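Local coordinates for protein alpha-galactosidase (Thermus thermophilus, PDB 6LCJ) that probably hydrolyses the alpha-galactosidic bonds of sugars such as stachyose, and assembles as a hexamer, at residues L347-G352 with L393-H398; Y300-L306 with Y335-A341; L105-L109 with V143-Y147; A425-K431 with F451-V456. All blocks are in the same frame, centred on the assembly; numbering follows the deposited sequence.

Interaction 1. Residues L347-G352 with L393-H398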
loop_
_atom_site.group_PDB
_atom_site.type_symbol
_atom_site.label_atom_id
_atom_site.label_comp_id
_atom_site.label_asym_id
_atom_site.label_seq_id
_atom_site.Cartn_x
_atom_site.Cartn_y
_atom_site.Cartn_z
ATOM N N LEU E 347 -34.313 23.262 -19.440
ATOM C CA LEU E 347 -35.662 23.807 -19.364
ATOM C C LEU E 347 -35.761 25.115 -20.145
ATOM O O LEU E 347 -34.845 25.944 -20.125
ATOM C CB LEU E 347 -36.051 24.022 -17.907
ATOM C CG LEU E 347 -36.123 22.772 -17.028
ATOM C CD1 LEU E 347 -36.494 23.115 -15.571
ATOM C CD2 LEU E 347 -37.114 21.777 -17.630
ATOM N N GLY E 348 -36.882 25.292 -20.845
ATOM C CA GLY E 348 -37.080 26.432 -21.703
ATOM C C GLY E 348 -36.625 26.235 -23.132
ATOM O O GLY E 348 -37.069 26.972 -24.011
ATOM N N LEU E 349 -35.745 25.273 -23.390
ATOM C CA LEU E 349 -35.288 24.960 -24.737
ATOM C C LEU E 349 -35.921 23.683 -25.278
ATOM O O LEU E 349 -36.394 23.663 -26.420
ATOM C CB LEU E 349 -33.763 24.831 -24.756
ATOM C CG LEU E 349 -33.004 26.080 -24.311
ATOM C CD1 LEU E 349 -31.535 25.782 -24.135
ATOM C CD2 LEU E 349 -33.231 27.249 -25.302
ATOM N N ALA E 350 -35.945 22.612 -24.484
ATOM C CA ALA E 350 -36.563 21.369 -24.927
ATOM C C ALA E 350 -38.081 21.499 -24.974
ATOM O O ALA E 350 -38.690 22.173 -24.139
ATOM C CB ALA E 350 -36.180 20.212 -24.000
ATOM N N ASP E 351 -38.690 20.840 -25.960
ATOM C CA ASP E 351 -40.131 20.610 -25.957
ATOM C C ASP E 351 -40.480 19.366 -25.153
ATOM O O ASP E 351 -41.437 19.373 -24.372
ATOM C CB ASP E 351 -40.655 20.452 -27.388
ATOM C CG ASP E 351 -40.289 21.627 -28.272
ATOM O OD1 ASP E 351 -40.859 22.704 -28.052
ATOM O OD2 ASP E 351 -39.421 21.477 -29.168
ATOM N N GLY E 352 -39.709 18.303 -25.338
ATOM C CA GLY E 352 -39.831 17.108 -24.531
ATOM C C GLY E 352 -38.487 16.772 -23.909
ATOM O O GLY E 352 -37.428 17.002 -24.510
ATOM N N LEU E 393 -41.622 18.501 -13.116
ATOM C CA LEU E 393 -41.211 19.257 -14.293
ATOM C C LEU E 393 -42.285 19.353 -15.369
ATOM O O LEU E 393 -42.026 19.959 -16.411
ATOM C CB LEU E 393 -39.952 18.646 -14.901
ATOM C CG LEU E 393 -38.792 18.873 -13.951
ATOM C CD1 LEU E 393 -37.655 17.948 -14.322
ATOM C CD2 LEU E 393 -38.381 20.341 -13.963
ATOM N N MET E 394 -43.465 18.757 -15.161
ATOM C CA MET E 394 -44.544 18.875 -16.136
ATOM C C MET E 394 -45.036 20.307 -16.248
ATOM O O MET E 394 -45.744 20.639 -17.200
ATOM C CB MET E 394 -45.700 17.952 -15.756
ATOM C CG MET E 394 -45.469 16.495 -16.124
ATOM S SD MET E 394 -46.795 15.513 -15.435
ATOM C CE MET E 394 -48.189 16.078 -16.435
ATOM N N GLU E 395 -44.679 21.148 -15.277
ATOM C CA GLU E 395 -44.884 22.582 -15.372
ATOM C C GLU E 395 -44.043 23.211 -16.483
ATOM O O GLU E 395 -44.427 24.240 -17.050
ATOM C CB GLU E 395 -44.529 23.209 -14.024
ATOM C CG GLU E 395 -44.612 24.719 -13.994
ATOM C CD GLU E 395 -46.046 25.233 -13.991
ATOM O OE1 GLU E 395 -46.990 24.432 -13.739
ATOM O OE2 GLU E 395 -46.223 26.451 -14.239
ATOM N N ASN E 396 -42.890 22.622 -16.801
ATOM C CA ASN E 396 -41.876 23.315 -17.575
ATOM C C ASN E 396 -41.589 22.713 -18.934
ATOM O O ASN E 396 -40.988 23.388 -19.766
ATOM C CB ASN E 396 -40.558 23.373 -16.787
ATOM C CG ASN E 396 -40.743 23.907 -15.386
ATOM O OD1 ASN E 396 -41.147 23.179 -14.484
ATOM N ND2 ASN E 396 -40.450 25.189 -15.194
ATOM N N VAL E 397 -42.001 21.465 -19.192
ATOM C CA VAL E 397 -41.638 20.777 -20.418
ATOM C C VAL E 397 -42.516 19.542 -20.504
ATOM O O VAL E 397 -43.055 19.088 -19.496
ATOM C CB VAL E 397 -40.125 20.420 -20.404
ATOM C CG1 VAL E 397 -39.812 19.459 -19.275
ATOM C CG2 VAL E 397 -39.671 19.843 -21.743
ATOM N N HIS E 398 -42.682 19.010 -21.711
ATOM C CA HIS E 398 -43.274 17.693 -21.864
ATOM C C HIS E 398 -42.335 16.653 -21.270
ATOM O O HIS E 398 -41.210 16.467 -21.752
ATOM C CB HIS E 398 -43.547 17.392 -23.331
ATOM C CG HIS E 398 -44.545 18.316 -23.943
ATOM N ND1 HIS E 398 -44.663 18.493 -25.306
ATOM C CD2 HIS E 398 -45.454 19.143 -23.368
ATOM C CE1 HIS E 398 -45.617 19.378 -25.542
ATOM N NE2 HIS E 398 -46.115 19.782 -24.386
HETATM O O HOH W 1 -38.654 23.130 -21.345
#

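Interaction 2. Residues Y300-L306 with Y335-A341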
loop_
_atom_site.group_PDB
_atom_site.type_symbol
_atom_site.label_atom_id
_atom_site.label_comp_id
_atom_site.label_asym_id
_atom_site.label_seq_id
_atom_site.Cartn_x
_atom_site.Cartn_y
_atom_site.Cartn_z
ATOM N N TYR E 300 -39.389 16.463 -36.110
ATOM C CA TYR E 300 -39.319 15.961 -34.744
ATOM C C TYR E 300 -37.927 15.361 -34.584
ATOM O O TYR E 300 -37.553 14.457 -35.334
ATOM C CB TYR E 300 -40.432 14.929 -34.485
ATOM C CG TYR E 300 -40.481 14.303 -33.100
ATOM C CD1 TYR E 300 -39.521 13.384 -32.687
ATOM C CD2 TYR E 300 -41.514 14.605 -32.216
ATOM C CE1 TYR E 300 -39.575 12.804 -31.432
ATOM C CE2 TYR E 300 -41.585 14.026 -30.953
ATOM C CZ TYR E 300 -40.614 13.126 -30.573
ATOM O OH TYR E 300 -40.667 12.560 -29.326
ATOM N N LEU E 301 -37.140 15.896 -33.655
ATOM C CA LEU E 301 -35.743 15.497 -33.515
ATOM C C LEU E 301 -35.470 15.012 -32.101
ATOM O O LEU E 301 -35.831 15.682 -31.128
ATOM C CB LEU E 301 -34.803 16.648 -33.857
ATOM C CG LEU E 301 -34.967 17.216 -35.265
ATOM C CD1 LEU E 301 -34.024 18.415 -35.469
ATOM C CD2 LEU E 301 -34.721 16.113 -36.293
ATOM N N LYS E 302 -34.850 13.846 -31.993
ATOM C CA LYS E 302 -34.425 13.303 -30.709
ATOM C C LYS E 302 -32.926 13.541 -30.593
ATOM O O LYS E 302 -32.122 12.886 -31.267
ATOM C CB LYS E 302 -34.783 11.824 -30.582
ATOM C CG LYS E 302 -34.445 11.197 -29.231
ATOM C CD LYS E 302 -34.961 9.756 -29.158
ATOM C CE LYS E 302 -34.395 8.976 -27.965
ATOM N NZ LYS E 302 -34.884 7.549 -27.928
ATOM N N LEU E 303 -32.563 14.505 -29.766
ATOM C CA LEU E 303 -31.177 14.886 -29.569
ATOM C C LEU E 303 -30.705 14.183 -28.312
ATOM O O LEU E 303 -31.249 14.410 -27.228
ATOM C CB LEU E 303 -31.051 16.407 -29.456
ATOM C CG LEU E 303 -31.672 17.144 -30.647
ATOM C CD1 LEU E 303 -31.521 18.669 -30.521
ATOM C CD2 LEU E 303 -31.052 16.637 -31.955
ATOM N N ASP E 304 -29.727 13.309 -28.464
ATOM C CA ASP E 304 -29.376 12.354 -27.436
ATOM C C ASP E 304 -27.957 12.603 -26.952
ATOM O O ASP E 304 -27.168 13.282 -27.616
ATOM C CB ASP E 304 -29.500 10.926 -27.965
ATOM C CG ASP E 304 -29.848 9.915 -26.877
ATOM O OD1 ASP E 304 -29.721 10.215 -25.659
ATOM O OD2 ASP E 304 -30.249 8.801 -27.271
ATOM N N PHE E 305 -27.647 12.027 -25.779
ATOM C CA PHE E 305 -26.324 12.116 -25.177
ATOM C C PHE E 305 -25.895 13.563 -25.017
ATOM O O PHE E 305 -24.724 13.891 -25.193
ATOM C CB PHE E 305 -25.283 11.345 -25.996
ATOM C CG PHE E 305 -25.462 9.859 -25.956
ATOM C CD1 PHE E 305 -26.444 9.242 -26.720
ATOM C CD2 PHE E 305 -24.654 9.076 -25.146
ATOM C CE1 PHE E 305 -26.619 7.861 -26.680
ATOM C CE2 PHE E 305 -24.821 7.690 -25.100
ATOM C CZ PHE E 305 -25.804 7.084 -25.871
ATOM N N LEU E 306 -26.851 14.434 -24.702
ATOM C CA LEU E 306 -26.584 15.859 -24.614
ATOM C C LEU E 306 -25.735 16.231 -23.405
ATOM O O LEU E 306 -25.241 17.364 -23.346
ATOM C CB LEU E 306 -27.904 16.630 -24.585
ATOM C CG LEU E 306 -28.776 16.636 -25.856
ATOM C CD1 LEU E 306 -30.049 17.433 -25.594
ATOM C CD2 LEU E 306 -28.023 17.212 -27.019
ATOM N N TYR E 335 -40.030 20.061 -33.203
ATOM C CA TYR E 335 -40.117 19.472 -31.870
ATOM C C TYR E 335 -38.753 18.906 -31.496
ATOM O O TYR E 335 -38.233 18.022 -32.189
ATOM C CB TYR E 335 -41.172 18.364 -31.819
ATOM C CG TYR E 335 -41.581 17.990 -30.406
ATOM C CD1 TYR E 335 -40.798 17.131 -29.641
ATOM C CD2 TYR E 335 -42.735 18.509 -29.830
ATOM C CE1 TYR E 335 -41.158 16.792 -28.349
ATOM C CE2 TYR E 335 -43.100 18.178 -28.542
ATOM C CZ TYR E 335 -42.307 17.317 -27.804
ATOM O OH TYR E 335 -42.657 16.981 -26.521
ATOM N N LEU E 336 -38.182 19.391 -30.400
ATOM C CA LEU E 336 -36.924 18.851 -29.902
ATOM C C LEU E 336 -37.195 18.054 -28.630
ATOM O O LEU E 336 -37.723 18.593 -27.644
ATOM C CB LEU E 336 -35.901 19.957 -29.652
ATOM C CG LEU E 336 -35.536 20.745 -30.902
ATOM C CD1 LEU E 336 -34.518 21.809 -30.555
ATOM C CD2 LEU E 336 -35.034 19.813 -31.999
ATOM N N LEU E 337 -36.873 16.767 -28.682
ATOM C CA LEU E 337 -36.892 15.889 -27.527
ATOM C C LEU E 337 -35.461 15.764 -27.030
ATOM O O LEU E 337 -34.594 15.277 -27.767
ATOM C CB LEU E 337 -37.453 14.514 -27.891
ATOM C CG LEU E 337 -37.357 13.485 -26.754
ATOM C CD1 LEU E 337 -38.335 13.822 -25.635
ATOM C CD2 LEU E 337 -37.599 12.081 -27.260
ATOM N N PHE E 338 -35.211 16.223 -25.800
ATOM C CA PHE E 338 -33.879 16.164 -25.194
ATOM C C PHE E 338 -33.705 14.850 -24.446
ATOM O O PHE E 338 -34.553 14.484 -23.622
ATOM C CB PHE E 338 -33.653 17.330 -24.225
ATOM C CG PHE E 338 -33.300 18.646 -24.896
ATOM C CD1 PHE E 338 -33.724 18.931 -26.192
ATOM C CD2 PHE E 338 -32.576 19.612 -24.213
ATOM C CE1 PHE E 338 -33.433 20.146 -26.786
ATOM C CE2 PHE E 338 -32.274 20.834 -24.807
ATOM C CZ PHE E 338 -32.704 21.098 -26.092
ATOM N N CYS E 339 -32.593 14.163 -24.708
ATOM C CA CYS E 339 -32.305 12.873 -24.095
ATOM C C CYS E 339 -30.861 12.866 -23.597
ATOM O O CYS E 339 -29.990 13.513 -24.183
ATOM C CB CYS E 339 -32.554 11.708 -25.105
ATOM S SG CYS E 339 -32.543 10.001 -24.359
ATOM N N GLY E 340 -30.608 12.128 -22.512
ATOM C CA GLY E 340 -29.272 12.081 -21.931
ATOM C C GLY E 340 -28.776 13.443 -21.510
ATOM O O GLY E 340 -27.565 13.727 -21.565
ATOM N N ALA E 341 -29.679 14.286 -21.096
ATOM C CA ALA E 341 -29.453 15.705 -21.088
ATOM C C ALA E 341 -29.481 16.244 -19.674
ATOM O O ALA E 341 -30.270 15.770 -18.845
ATOM C CB ALA E 341 -30.524 16.421 -21.928
#

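Interaction 3. Residues L105-L109 with V143-Y147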
loop_
_atom_site.group_PDB
_atom_site.type_symbol
_atom_site.label_atom_id
_atom_site.label_comp_id
_atom_site.label_asym_id
_atom_site.label_seq_id
_atom_site.Cartn_x
_atom_site.Cartn_y
_atom_site.Cartn_z
ATOM N N LEU E 105 -36.955 22.398 0.862
ATOM C CA LEU E 105 -36.419 22.405 -0.492
ATOM C C LEU E 105 -35.499 23.597 -0.696
ATOM O O LEU E 105 -35.852 24.727 -0.350
ATOM C CB LEU E 105 -37.543 22.449 -1.532
ATOM C CG LEU E 105 -37.183 22.391 -3.017
ATOM C CD1 LEU E 105 -38.274 21.690 -3.823
ATOM C CD2 LEU E 105 -36.911 23.791 -3.594
ATOM N N LEU E 106 -34.335 23.336 -1.287
ATOM C CA LEU E 106 -33.395 24.361 -1.721
ATOM C C LEU E 106 -33.081 24.100 -3.188
ATOM O O LEU E 106 -32.470 23.079 -3.517
ATOM C CB LEU E 106 -32.122 24.327 -0.876
ATOM C CG LEU E 106 -31.029 25.291 -1.330
ATOM C CD1 LEU E 106 -31.381 26.718 -0.878
ATOM C CD2 LEU E 106 -29.645 24.851 -0.841
ATOM N N GLY E 107 -33.479 25.023 -4.065
ATOM C CA GLY E 107 -33.287 24.839 -5.493
ATOM C C GLY E 107 -32.695 26.027 -6.228
ATOM O O GLY E 107 -33.131 27.164 -6.048
ATOM N N ALA E 108 -31.708 25.776 -7.080
ATOM C CA ALA E 108 -31.094 26.848 -7.849
ATOM C C ALA E 108 -32.054 27.424 -8.886
ATOM O O ALA E 108 -32.811 26.700 -9.539
ATOM C CB ALA E 108 -29.844 26.339 -8.548
ATOM N N LEU E 109 -32.009 28.740 -9.045
ATOM C CA LEU E 109 -32.748 29.430 -10.090
ATOM C C LEU E 109 -31.874 29.796 -11.285
ATOM O O LEU E 109 -32.394 30.331 -12.263
ATOM C CB LEU E 109 -33.415 30.688 -9.518
ATOM C CG LEU E 109 -34.484 30.370 -8.469
ATOM C CD1 LEU E 109 -35.168 31.627 -7.971
ATOM C CD2 LEU E 109 -35.510 29.396 -9.029
ATOM N N VAL E 143 -44.227 22.087 -2.465
ATOM C CA VAL E 143 -42.926 22.738 -2.425
ATOM C C VAL E 143 -42.187 22.549 -3.756
ATOM O O VAL E 143 -41.585 23.492 -4.288
ATOM C CB VAL E 143 -42.168 22.197 -1.188
ATOM C CG1 VAL E 143 -40.865 21.569 -1.525
ATOM C CG2 VAL E 143 -42.020 23.265 -0.122
ATOM N N PHE E 144 -42.294 21.360 -4.363
ATOM C CA PHE E 144 -41.664 21.141 -5.664
ATOM C C PHE E 144 -42.420 21.843 -6.783
ATOM O O PHE E 144 -41.809 22.307 -7.753
ATOM C CB PHE E 144 -41.549 19.648 -5.953
ATOM C CG PHE E 144 -40.341 19.025 -5.348
ATOM C CD1 PHE E 144 -40.365 18.580 -4.033
ATOM C CD2 PHE E 144 -39.161 18.925 -6.077
ATOM C CE1 PHE E 144 -39.243 18.020 -3.459
ATOM C CE2 PHE E 144 -38.023 18.361 -5.519
ATOM C CZ PHE E 144 -38.063 17.902 -4.209
ATOM N N ALA E 145 -43.749 21.921 -6.674
ATOM C CA ALA E 145 -44.528 22.671 -7.656
ATOM C C ALA E 145 -44.222 24.168 -7.597
ATOM O O ALA E 145 -44.261 24.850 -8.626
ATOM C CB ALA E 145 -46.018 22.417 -7.439
ATOM N N ALA E 146 -43.901 24.692 -6.412
ATOM C CA ALA E 146 -43.590 26.112 -6.304
ATOM C C ALA E 146 -42.208 26.424 -6.863
ATOM O O ALA E 146 -41.995 27.511 -7.406
ATOM C CB ALA E 146 -43.703 26.568 -4.846
ATOM N N TYR E 147 -41.262 25.492 -6.732
ATOM C CA TYR E 147 -39.957 25.657 -7.368
ATOM C C TYR E 147 -40.087 25.631 -8.887
ATOM O O TYR E 147 -39.502 26.470 -9.582
ATOM C CB TYR E 147 -38.998 24.561 -6.872
ATOM C CG TYR E 147 -37.602 24.538 -7.488
ATOM C CD1 TYR E 147 -36.837 25.698 -7.606
ATOM C CD2 TYR E 147 -37.042 23.343 -7.928
ATOM C CE1 TYR E 147 -35.563 25.663 -8.156
ATOM C CE2 TYR E 147 -35.772 23.297 -8.481
ATOM C CZ TYR E 147 -35.035 24.456 -8.589
ATOM O OH TYR E 147 -33.773 24.395 -9.137
#

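Interaction 4. Residues A425-K431 with F451-V456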
loop_
_atom_site.group_PDB
_atom_site.type_symbol
_atom_site.label_atom_id
_atom_site.label_comp_id
_atom_site.label_asym_id
_atom_site.label_seq_id
_atom_site.Cartn_x
_atom_site.Cartn_y
_atom_site.Cartn_z
ATOM N N ALA E 425 -47.304 7.269 -18.758
ATOM C CA ALA E 425 -47.601 7.933 -20.027
ATOM C C ALA E 425 -48.938 8.670 -19.970
ATOM O O ALA E 425 -49.058 9.797 -20.464
ATOM C CB ALA E 425 -47.606 6.923 -21.175
ATOM N N HIS E 426 -49.959 8.057 -19.375
ATOM C CA HIS E 426 -51.228 8.762 -19.217
ATOM C C HIS E 426 -51.054 10.006 -18.356
ATOM O O HIS E 426 -51.558 11.076 -18.697
ATOM C CB HIS E 426 -52.281 7.842 -18.610
ATOM C CG HIS E 426 -52.836 6.829 -19.560
ATOM N ND1 HIS E 426 -53.339 7.167 -20.796
ATOM C CD2 HIS E 426 -52.995 5.488 -19.440
ATOM C CE1 HIS E 426 -53.770 6.077 -21.405
ATOM N NE2 HIS E 426 -53.577 5.046 -20.602
ATOM N N PHE E 427 -50.319 9.896 -17.251
ATOM C CA PHE E 427 -50.161 11.046 -16.367
ATOM C C PHE E 427 -49.414 12.191 -17.055
ATOM O O PHE E 427 -49.820 13.351 -16.972
ATOM C CB PHE E 427 -49.448 10.621 -15.090
ATOM C CG PHE E 427 -49.366 11.705 -14.053
ATOM C CD1 PHE E 427 -50.457 12.007 -13.258
ATOM C CD2 PHE E 427 -48.193 12.422 -13.872
ATOM C CE1 PHE E 427 -50.382 12.996 -12.293
ATOM C CE2 PHE E 427 -48.115 13.411 -12.906
ATOM C CZ PHE E 427 -49.214 13.700 -12.125
ATOM N N THR E 428 -48.307 11.893 -17.724
ATOM C CA THR E 428 -47.562 12.946 -18.401
ATOM C C THR E 428 -48.219 13.370 -19.706
ATOM O O THR E 428 -47.947 14.478 -20.184
ATOM C CB THR E 428 -46.123 12.497 -18.710
ATOM O OG1 THR E 428 -46.152 11.348 -19.563
ATOM C CG2 THR E 428 -45.345 12.163 -17.438
ATOM N N GLY E 429 -49.048 12.506 -20.299
ATOM C CA GLY E 429 -49.560 12.727 -21.633
ATOM C C GLY E 429 -48.587 12.468 -22.763
ATOM O O GLY E 429 -48.932 12.729 -23.915
ATOM N N PHE E 430 -47.375 11.968 -22.476
ATOM C CA PHE E 430 -46.357 11.694 -23.491
ATOM C C PHE E 430 -46.458 10.222 -23.868
ATOM O O PHE E 430 -45.996 9.346 -23.133
ATOM C CB PHE E 430 -44.964 12.048 -22.971
ATOM C CG PHE E 430 -43.940 12.242 -24.056
ATOM C CD1 PHE E 430 -43.523 11.179 -24.837
ATOM C CD2 PHE E 430 -43.385 13.497 -24.295
ATOM C CE1 PHE E 430 -42.567 11.360 -25.851
ATOM C CE2 PHE E 430 -42.429 13.689 -25.294
ATOM C CZ PHE E 430 -42.018 12.623 -26.076
ATOM N N LYS E 431 -47.039 9.947 -25.029
ATOM C CA LYS E 431 -47.398 8.592 -25.430
ATOM C C LYS E 431 -46.524 8.158 -26.593
ATOM O O LYS E 431 -46.505 8.812 -27.644
ATOM C CB LYS E 431 -48.879 8.513 -25.803
ATOM C CG LYS E 431 -49.792 8.825 -24.624
ATOM C CD LYS E 431 -51.172 9.178 -25.057
ATOM C CE LYS E 431 -52.171 8.524 -24.145
ATOM N NZ LYS E 431 -53.547 8.822 -24.541
ATOM N N PHE E 451 -55.085 3.071 -26.100
ATOM C CA PHE E 451 -54.100 3.902 -25.408
ATOM C C PHE E 451 -53.874 5.218 -26.155
ATOM O O PHE E 451 -53.917 6.302 -25.560
ATOM C CB PHE E 451 -52.803 3.100 -25.261
ATOM C CG PHE E 451 -51.605 3.896 -24.790
ATOM C CD1 PHE E 451 -51.483 4.284 -23.455
ATOM C CD2 PHE E 451 -50.566 4.193 -25.672
ATOM C CE1 PHE E 451 -50.368 4.976 -23.011
ATOM C CE2 PHE E 451 -49.430 4.881 -25.235
ATOM C CZ PHE E 451 -49.338 5.279 -23.901
ATOM N N LEU E 452 -53.668 5.135 -27.472
ATOM C CA LEU E 452 -53.434 6.324 -28.281
ATOM C C LEU E 452 -54.675 7.202 -28.375
ATOM O O LEU E 452 -54.577 8.428 -28.272
ATOM C CB LEU E 452 -52.978 5.915 -29.677
ATOM C CG LEU E 452 -51.616 5.228 -29.697
ATOM C CD1 LEU E 452 -51.341 4.553 -31.030
ATOM C CD2 LEU E 452 -50.544 6.241 -29.376
ATOM N N ALA E 453 -55.851 6.598 -28.564
ATOM C CA ALA E 453 -57.039 7.353 -28.949
ATOM C C ALA E 453 -57.789 7.952 -27.771
ATOM O O ALA E 453 -58.709 8.742 -27.992
ATOM C CB ALA E 453 -57.995 6.466 -29.749
ATOM N N ARG E 454 -57.439 7.601 -26.540
ATOM C CA ARG E 454 -58.209 8.013 -25.378
ATOM C C ARG E 454 -57.367 8.872 -24.452
ATOM O O ARG E 454 -56.141 8.768 -24.412
ATOM C CB ARG E 454 -58.744 6.811 -24.590
ATOM C CG ARG E 454 -60.005 6.218 -25.163
ATOM C CD ARG E 454 -60.221 4.786 -24.687
ATOM N NE ARG E 454 -60.665 4.737 -23.297
ATOM C CZ ARG E 454 -59.891 4.391 -22.272
ATOM N NH1 ARG E 454 -58.608 4.059 -22.474
ATOM N NH2 ARG E 454 -60.400 4.383 -21.044
ATOM N N GLU E 455 -58.043 9.713 -23.708
ATOM C CA GLU E 455 -57.438 10.557 -22.693
ATOM C C GLU E 455 -57.988 10.033 -21.370
ATOM O O GLU E 455 -59.122 10.338 -20.994
ATOM C CB GLU E 455 -57.774 12.027 -22.932
ATOM C CG GLU E 455 -57.334 12.610 -24.303
ATOM C CD GLU E 455 -58.012 11.954 -25.524
ATOM O OE1 GLU E 455 -57.501 12.117 -26.665
ATOM O OE2 GLU E 455 -59.051 11.271 -25.345
ATOM N N VAL E 456 -57.211 9.193 -20.693
ATOM C CA VAL E 456 -57.637 8.580 -19.436
ATOM C C VAL E 456 -57.223 9.503 -18.311
ATOM O O VAL E 456 -56.012 9.706 -18.090
ATOM C CB VAL E 456 -57.028 7.181 -19.262
ATOM C CG1 VAL E 456 -57.804 6.413 -18.226
ATOM C CG2 VAL E 456 -57.056 6.440 -20.573
HETATM O O HOH W 2 -54.438 9.189 -21.837
#

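Interaction 1. Residues L347-G352 with L393-H398
His398 donates its backbone N to Asp351 O at 3.0 Å, a bent bond (144° at the hydrogen). Gly352 CA answers with a C-H turned to His398 O, 3.2 Å away, and together they form a parallel bridge where strands 352-354 and 398-400 begin. Farther back, one water joins the two loops: it accepts from Gly348 N and donates to Ala350 O and to Asn396 O (2.8 Å), so both its hydrogens are spent on carbonyls of opposite segments. The apolar part belongs to Leu347, whose branches divide their partners: CD1 meets Leu393 CD2 at 3.7 Å, while CD2 lies against Asn396 CB and Val397 CG1. With CG1 between the backbone N and the carbonyl carbon (chi1 63°), Val397 turns its other methyl, CG2, to Asp351 O at 3.2 Å. Polar side-chain ends have partners elsewhere: the Asp351 carboxylate holds Arg154, Arg328, Ser156 OG and Leu336 N, Asn396 ND2 reaches Pro152 O and Ala148 O, and the His398 ring bonds to Tyr335 OH and Gly157 O. Ala350 also rests on Phe338 of strand 335-338, and Leu349, directed away from 393-398, reaches helix 317-331.

Interaction 2. Residues Y300-L306 with Y335-A341
Tyr300 lays its ring beside that of Tyr335, planes almost parallel (3°) but slid so far that they barely overlap; CE2 of Tyr300 comes to 3.5 Å from CD1 of Tyr335. Both rings set off anti to the backbone N (chi1 180° and -164°), which sends them the same way from paired residues. Along this face, Leu337 CD2 fits between Tyr300 OH and Lys302 CG (3.8 Å from the latter), and the extended Lys302 chain carries NZ on to a salt bridge with Asp196. On the other face, Leu336 CD2 touches Leu301 CB at 3.7 Å and also Leu303 CD1. Between the faces runs a parallel ladder: Leu301 N to Tyr335 O (2.8 Å), Leu337 N to Leu301 O, Leu303 N to Leu337 O and Cys339 N to Leu303 O. From beyond its strand, Leu306 brings CD1 over one face of the Phe338 ring, 3.8 Å from its centroid. Asp304 is fixed at both oxygens, OD1 by Phe305 N (2.8 Å) and OD2 by Trp233 NE1. Strand 298-303, helix 317-331 and strand 335-338 make a beta-alpha-beta unit of the TIM barrel: Leu336 and Phe338 face that helix, Lys302 and Leu337 lie on the inner face, and Asp304 and Cys339 follow the C-terminal strand ends, where such barrels place their active sites.

Interaction 3. Residues L105-L109 with V143-Y147
Leu105 and Tyr147 bury most of the surface here, Leu105 by reaching from its strand onto the helix and Tyr147 by reaching from the helix across the strand. Leu105 spreads over three residues. Its CB comes to 3.4 Å from Val143 CG1, a close contact whose exact length is doubtful, as Val143 sits off a staggered rotamer. Its CD1 stands over the centre of the Phe144 ring, 3.5 Å from the centroid and only 3° off the normal, a CH-pi contact in which all six ring carbons are nearly equally distant. The other methyl, CD2, turns to Tyr147 CB and CG at about a right angle to that side chain. Tyr147 leaves the helix with its CG anti to the backbone N (chi1 177°), which carries the ring to the end of the strand. One face of the ring lies on Gly107 CA, 3.6 Å from CZ, a close approach that the missing side chain of Gly107 permits. At the edge Leu109 CD2 meets CE1 at 3.8 Å, and the hydroxyl donates to Ala108 O at 2.5 Å, a doubtfully short length, and so holds the tip to the strand's last carbonyl. Phe46 and Trp392 meet the Phe144 ring from outside the pair. Strand 105-108 and helical segment 143-147 run nearly parallel, 18° apart with axes 9.5 Å from each other, so helix 140-149 lies against the antiparallel sheet containing strands 93-97, 102-108 and 132-137. This is consistent with the beta-sandwich N-terminal domain of GH36 enzymes, with the helix at its junction to the barrel.

Interaction 4. Residues A425-K431 with F451-V456
Lys431 slides past Phe451 in the opposite direction. Its CB starts 3.7 Å from Phe451 CE2, and CG comes to 3.6 Å from CZ of the same ring. CD approaches Phe451 O (4.0 Å), and a bend at chi3 (138°) turns the chain toward that carbonyl: CE lies over the ring face, and NZ donates to Phe451 O at 2.7 Å, almost in line with the C=O bond. The ammonium also gives a hydrogen to a water that takes another from Val456 N and is hydrogen-bonded to His426 ND1. Its cation-pi attraction to the ring is at most weak. His426 is sandwiched: the edge of Phe451 meets one face of the imidazole in an offset edge-to-face pair (CD1 to His426 CE1, 3.6 Å; planes at 64°), and Val456 CG2 presses on the opposite face, 3.4 Å from CE1. Ala425 CB lies in plane at the Phe451 edge, 3.6 Å from CZ. The lysine holds a carbonyl in the last turn of helix 442-453, while its backbone pairs with Val162 of strand 161-164. Helices 415-428 and 442-453 come together here beside strand 431-433, where the last strand of the TIM barrel meets the first.

Overall arrangement
From the N terminus, interaction 3 comes first: it closes a loop of mostly strand and sets helix 140-149 on the sheet of strand 102-108, beside the barrel. The other three follow in series, none enclosing or crossing another. Interaction 2 joins neighbouring barrel strands through the crossover of helix 317-331, and interaction 1 continues the sheet by the next two strands, bonding to it at Gly352 O with Phe338 N. Interaction 4 closes last, between the two final long helices. Phe430 ties it inward, touching Tyr300, Tyr335, Leu337 and His398, while Met394 packs on Phe427 and Thr428. Interaction 3 stays about 5 Å from interaction 1 at the nearest atoms.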